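Tartronic semialdehyde reductase (Salmonella typhimurium, PDB 1YB4) catalyses the NAD(P)H-dependent reduction of tartronate semialdehyde (2-hydroxy-3-oxopropanoate) to (R)-glycerate. Local coordinates at residues 223-236 with 274-287. Numbering follows the deposited sequence.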
loop_
_atom_site.group_PDB
_atom_site.type_symbol
_atom_site.label_atom_id
_atom_site.label_comp_id
_atom_site.label_asym_id
_atom_site.label_seq_id
_atom_site.Cartn_x
_atom_site.Cartn_y
_atom_site.Cartn_z
ATOM N N ARG A 223 -11.405 17.311 -15.293
ATOM C CA ARG A 223 -10.337 18.192 -14.855
ATOM C C ARG A 223 -8.945 17.642 -15.162
ATOM O O ARG A 223 -8.010 18.406 -15.407
ATOM C CB ARG A 223 -10.463 18.471 -13.352
ATOM C CG ARG A 223 -11.617 19.372 -12.965
ATOM C CD ARG A 223 -11.761 19.491 -11.444
ATOM N NE ARG A 223 -12.970 20.220 -11.054
ATOM C CZ ARG A 223 -13.358 20.440 -9.798
ATOM N NH1 ARG A 223 -12.636 19.990 -8.781
ATOM N NH2 ARG A 223 -14.483 21.106 -9.558
HETATM N N MSE A 224 -8.814 16.316 -15.164
HETATM C CA MSE A 224 -7.530 15.671 -15.425
HETATM C C MSE A 224 -7.162 15.670 -16.896
HETATM O O MSE A 224 -5.989 15.820 -17.257
HETATM C CB MSE A 224 -7.547 14.227 -14.911
HETATM C CG MSE A 224 -7.637 14.075 -13.386
HETATM SE SE MSE A 224 -7.872 12.207 -12.804
HETATM C CE MSE A 224 -8.985 12.518 -11.235
ATOM N N ILE A 225 -8.171 15.488 -17.741
ATOM C CA ILE A 225 -7.970 15.452 -19.183
ATOM C C ILE A 225 -7.633 16.823 -19.767
ATOM O O ILE A 225 -6.669 16.975 -20.519
ATOM C CB ILE A 225 -9.225 14.910 -19.897
ATOM C CG1 ILE A 225 -9.560 13.500 -19.369
ATOM C CG2 ILE A 225 -8.987 14.885 -21.398
ATOM C CD1 ILE A 225 -10.761 12.814 -20.045
ATOM N N ASN A 226 -8.423 17.825 -19.410
ATOM C CA ASN A 226 -8.186 19.158 -19.929
ATOM C C ASN A 226 -7.110 19.897 -19.148
ATOM O O ASN A 226 -6.899 21.088 -19.360
ATOM C CB ASN A 226 -9.492 19.953 -19.929
ATOM C CG ASN A 226 -10.618 19.212 -20.635
ATOM O OD1 ASN A 226 -10.392 18.530 -21.644
ATOM N ND2 ASN A 226 -11.839 19.350 -20.120
ATOM N N ARG A 227 -6.429 19.180 -18.255
ATOM C CA ARG A 227 -5.361 19.741 -17.408
ATOM C C ARG A 227 -5.771 21.015 -16.664
ATOM O O ARG A 227 -4.954 21.909 -16.446
ATOM C CB ARG A 227 -4.111 20.023 -18.243
ATOM C CG ARG A 227 -3.802 18.937 -19.257
ATOM C CD ARG A 227 -3.590 17.605 -18.581
ATOM N NE ARG A 227 -2.318 17.557 -17.862
ATOM C CZ ARG A 227 -1.959 16.550 -17.076
ATOM N NH1 ARG A 227 -2.780 15.519 -16.914
ATOM N NH2 ARG A 227 -0.788 16.571 -16.458
ATOM N N THR A 228 -7.033 21.081 -16.257
ATOM C CA THR A 228 -7.538 22.245 -15.545
ATOM C C THR A 228 -7.561 21.960 -14.043
ATOM O O THR A 228 -8.506 21.368 -13.526
ATOM C CB THR A 228 -8.957 22.628 -16.066
ATOM O OG1 THR A 228 -9.958 21.870 -15.381
ATOM C CG2 THR A 228 -9.064 22.329 -17.571
ATOM N N PHE A 229 -6.502 22.392 -13.356
ATOM C CA PHE A 229 -6.330 22.178 -11.920
ATOM C C PHE A 229 -6.438 23.408 -11.010
ATOM O O PHE A 229 -6.016 23.360 -9.850
ATOM C CB PHE A 229 -4.975 21.519 -11.663
ATOM C CG PHE A 229 -4.739 20.282 -12.472
ATOM C CD1 PHE A 229 -5.593 19.187 -12.354
ATOM C CD2 PHE A 229 -3.667 20.213 -13.352
ATOM C CE1 PHE A 229 -5.386 18.038 -13.097
ATOM C CE2 PHE A 229 -3.445 19.076 -14.102
ATOM C CZ PHE A 229 -4.310 17.979 -13.975
ATOM N N GLU A 230 -6.977 24.511 -11.513
ATOM C CA GLU A 230 -7.097 25.688 -10.664
ATOM C C GLU A 230 -7.887 25.260 -9.441
ATOM O O GLU A 230 -8.842 24.489 -9.543
ATOM C CB GLU A 230 -7.814 26.845 -11.381
ATOM C CG GLU A 230 -6.962 27.561 -12.439
ATOM C CD GLU A 230 -7.132 26.981 -13.839
ATOM O OE1 GLU A 230 -7.070 25.741 -13.993
ATOM O OE2 GLU A 230 -7.321 27.771 -14.794
ATOM N N PRO A 231 -7.488 25.743 -8.262
ATOM C CA PRO A 231 -8.160 25.405 -7.011
ATOM C C PRO A 231 -9.687 25.415 -6.990
ATOM O O PRO A 231 -10.359 26.267 -7.582
ATOM C CB PRO A 231 -7.558 26.396 -6.027
ATOM C CG PRO A 231 -6.141 26.448 -6.491
ATOM C CD PRO A 231 -6.288 26.558 -8.004
ATOM N N GLY A 232 -10.202 24.415 -6.291
ATOM C CA GLY A 232 -11.619 24.230 -6.084
ATOM C C GLY A 232 -11.540 23.676 -4.677
ATOM O O GLY A 232 -12.374 23.962 -3.820
ATOM N N PHE A 233 -10.488 22.885 -4.463
ATOM C CA PHE A 233 -10.180 22.263 -3.182
ATOM C C PHE A 233 -8.690 21.883 -3.211
ATOM O O PHE A 233 -8.298 20.904 -3.867
ATOM C CB PHE A 233 -11.044 21.018 -2.954
ATOM C CG PHE A 233 -11.030 20.539 -1.530
ATOM C CD1 PHE A 233 -11.683 21.260 -0.541
ATOM C CD2 PHE A 233 -10.290 19.427 -1.166
ATOM C CE1 PHE A 233 -11.600 20.884 0.784
ATOM C CE2 PHE A 233 -10.200 19.043 0.160
ATOM C CZ PHE A 233 -10.852 19.776 1.138
ATOM N N LYS A 234 -7.869 22.666 -2.511
ATOM C CA LYS A 234 -6.420 22.441 -2.484
ATOM C C LYS A 234 -5.994 21.081 -1.930
ATOM O O LYS A 234 -6.603 20.542 -1.002
ATOM C CB LYS A 234 -5.695 23.534 -1.665
ATOM C CG LYS A 234 -5.881 24.991 -2.114
ATOM C CD LYS A 234 -5.084 25.933 -1.198
ATOM C CE LYS A 234 -5.504 27.408 -1.309
ATOM N NZ LYS A 234 -5.478 27.939 -2.704
ATOM N N ILE A 235 -4.929 20.541 -2.507
ATOM C CA ILE A 235 -4.384 19.275 -2.063
ATOM C C ILE A 235 -3.956 19.447 -0.615
ATOM O O ILE A 235 -4.209 18.584 0.219
ATOM C CB ILE A 235 -3.197 18.856 -2.957
ATOM C CG1 ILE A 235 -3.747 18.404 -4.315
ATOM C CG2 ILE A 235 -2.374 17.758 -2.288
ATOM C CD1 ILE A 235 -2.704 17.920 -5.313
ATOM N N ALA A 236 -3.338 20.581 -0.302
ATOM C CA ALA A 236 -2.917 20.835 1.080
ATOM C C ALA A 236 -4.096 20.677 2.045
ATOM O O ALA A 236 -3.937 20.231 3.178
ATOM C CB ALA A 236 -2.335 22.225 1.208
ATOM N N GLY A 274 2.215 20.634 -6.149
ATOM C CA GLY A 274 0.798 20.402 -6.343
ATOM C C GLY A 274 -0.001 20.767 -5.107
ATOM O O GLY A 274 -1.227 20.698 -5.120
ATOM N N SER A 275 0.681 21.175 -4.041
ATOM C CA SER A 275 0.005 21.528 -2.799
ATOM C C SER A 275 -1.124 22.531 -2.963
ATOM O O SER A 275 -2.156 22.444 -2.282
ATOM C CB SER A 275 0.999 22.093 -1.789
ATOM O OG SER A 275 1.894 21.100 -1.348
ATOM N N GLN A 276 -0.918 23.482 -3.867
ATOM C CA GLN A 276 -1.873 24.555 -4.100
ATOM C C GLN A 276 -2.840 24.349 -5.248
ATOM O O GLN A 276 -3.558 25.269 -5.622
ATOM C CB GLN A 276 -1.109 25.868 -4.303
ATOM C CG GLN A 276 -0.468 26.405 -3.026
ATOM C CD GLN A 276 -1.486 26.510 -1.908
ATOM O OE1 GLN A 276 -2.621 26.955 -2.131
ATOM N NE2 GLN A 276 -1.096 26.103 -0.703
ATOM N N LEU A 277 -2.870 23.143 -5.795
ATOM C CA LEU A 277 -3.750 22.849 -6.910
ATOM C C LEU A 277 -4.980 22.079 -6.448
ATOM O O LEU A 277 -5.072 21.669 -5.286
ATOM C CB LEU A 277 -2.985 22.041 -7.953
ATOM C CG LEU A 277 -1.630 22.662 -8.317
ATOM C CD1 LEU A 277 -0.775 21.637 -9.038
ATOM C CD2 LEU A 277 -1.838 23.902 -9.176
ATOM N N ASP A 278 -5.930 21.919 -7.365
ATOM C CA ASP A 278 -7.165 21.192 -7.108
ATOM C C ASP A 278 -6.798 19.731 -6.853
ATOM O O ASP A 278 -5.947 19.184 -7.548
ATOM C CB ASP A 278 -8.077 21.282 -8.324
ATOM C CG ASP A 278 -9.396 20.596 -8.104
ATOM O OD1 ASP A 278 -10.168 21.075 -7.250
ATOM O OD2 ASP A 278 -9.663 19.575 -8.777
ATOM N N HIS A 279 -7.434 19.087 -5.875
ATOM C CA HIS A 279 -7.073 17.708 -5.590
ATOM C C HIS A 279 -7.210 16.769 -6.782
ATOM O O HIS A 279 -6.857 15.584 -6.695
ATOM C CB HIS A 279 -7.842 17.171 -4.376
ATOM C CG HIS A 279 -9.323 17.370 -4.442
ATOM N ND1 HIS A 279 -10.161 17.007 -3.410
ATOM C CD2 HIS A 279 -10.120 17.845 -5.425
ATOM C CE1 HIS A 279 -11.413 17.243 -3.756
ATOM N NE2 HIS A 279 -11.417 17.752 -4.975
ATOM N N SER A 280 -7.706 17.292 -7.902
ATOM C CA SER A 280 -7.821 16.485 -9.108
ATOM C C SER A 280 -6.396 16.386 -9.652
ATOM O O SER A 280 -6.084 15.548 -10.498
ATOM C CB SER A 280 -8.749 17.156 -10.131
ATOM O OG SER A 280 -8.293 18.456 -10.466
ATOM N N ALA A 281 -5.528 17.249 -9.135
ATOM C CA ALA A 281 -4.126 17.268 -9.520
ATOM C C ALA A 281 -3.423 15.978 -9.075
ATOM O O ALA A 281 -2.253 15.732 -9.397
ATOM C CB ALA A 281 -3.453 18.468 -8.903
HETATM N N MSE A 282 -4.151 15.176 -8.312
HETATM C CA MSE A 282 -3.671 13.894 -7.824
HETATM C C MSE A 282 -3.060 13.096 -8.959
HETATM O O MSE A 282 -2.021 12.468 -8.794
HETATM C CB MSE A 282 -4.850 13.106 -7.234
HETATM C CG MSE A 282 -4.628 11.613 -7.045
HETATM SE SE MSE A 282 -3.414 11.222 -5.604
HETATM C CE MSE A 282 -1.930 10.634 -6.624
ATOM N N VAL A 283 -3.716 13.137 -10.115
ATOM C CA VAL A 283 -3.295 12.384 -11.288
ATOM C C VAL A 283 -1.836 12.566 -11.633
ATOM O O VAL A 283 -1.186 11.658 -12.161
ATOM C CB VAL A 283 -4.176 12.744 -12.522
ATOM C CG1 VAL A 283 -4.022 14.211 -12.860
ATOM C CG2 VAL A 283 -3.813 11.858 -13.715
ATOM N N GLN A 284 -1.304 13.735 -11.322
ATOM C CA GLN A 284 0.095 14.007 -11.627
ATOM C C GLN A 284 1.042 13.059 -10.893
ATOM O O GLN A 284 2.117 12.741 -11.397
ATOM C CB GLN A 284 0.438 15.462 -11.286
ATOM C CG GLN A 284 -0.344 16.470 -12.114
ATOM C CD GLN A 284 0.192 17.880 -11.978
ATOM O OE1 GLN A 284 0.099 18.496 -10.915
ATOM N NE2 GLN A 284 0.768 18.395 -13.057
ATOM N N ALA A 285 0.641 12.606 -9.708
ATOM C CA ALA A 285 1.487 11.708 -8.938
ATOM C C ALA A 285 1.669 10.399 -9.667
ATOM O O ALA A 285 2.773 9.872 -9.730
ATOM C CB ALA A 285 0.900 11.467 -7.576
ATOM N N LEU A 286 0.587 9.867 -10.224
ATOM C CA LEU A 286 0.703 8.617 -10.954
ATOM C C LEU A 286 1.359 8.821 -12.319
ATOM O O LEU A 286 2.011 7.916 -12.844
ATOM C CB LEU A 286 -0.662 7.951 -11.087
ATOM C CG LEU A 286 -1.080 7.508 -9.686
ATOM C CD1 LEU A 286 -1.832 8.614 -9.009
ATOM C CD2 LEU A 286 -1.921 6.300 -9.770
ATOM N N GLU A 287 1.198 10.010 -12.896
ATOM C CA GLU A 287 1.835 10.280 -14.183
ATOM C C GLU A 287 3.338 10.244 -13.931
ATOM O O GLU A 287 4.087 9.665 -14.703
ATOM C CB GLU A 287 1.415 11.646 -14.737
ATOM C CG GLU A 287 -0.034 11.696 -15.195
ATOM C CD GLU A 287 -0.475 13.093 -15.588
ATOM O OE1 GLU A 287 -0.085 14.048 -14.888
ATOM O OE2 GLU A 287 -1.219 13.241 -16.578
#
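Phe229 lays its ring against Ala281 and Val283, the apolar centre where, in the all-helical C-terminal domain of this HIBADH-related reductase, the loop joining helices 215-225 and 235-251 meets the turn leading into helix 283-290. The small Ala281 lets the ring come close, its CA making an off-centre CH-pi contact 4.2 Å from the centroid of the Phe229 ring. Val283 puts CG1 between the backbone N and carbonyl carbon (chi1 62°), where this one methyl meets both Phe229 CZ and, at 3.7 Å, Met224 CG. Ile235 CD1 touches both Gly274 O and Ala281 CB, and Ile235 also packs on Phe266 and Cys269 of helix 257-271. Near the predicted active-site Lys172, Phe233 sets its CB over the centre of the His279 imidazole, while His279 ND1 bonds to His238. Backbone bonds tie the two segments together: His279 N to Phe233 O at 2.8 Å, and Ile235 N to Leu277 O. Asp278, a short acid with two acceptors, forms a salt bridge from OD2 to Arg223 NH1 (3.0 Å) and takes a weak bond at OD1 from Phe233 N. At the polar edge, the long Arg227 folds back at chi2 and chi3, Phe229 CZ lies over the centre of one face of its guanidinium, and it grips Glu287 end-on. Arg227 NH1 meets Glu287 OE2 at 2.8 Å; OE2 also accepts from Leu294 N. Arg227 NH2 reaches the syn lone pair of Glu287 OE1 in a nearly straight 171° bond.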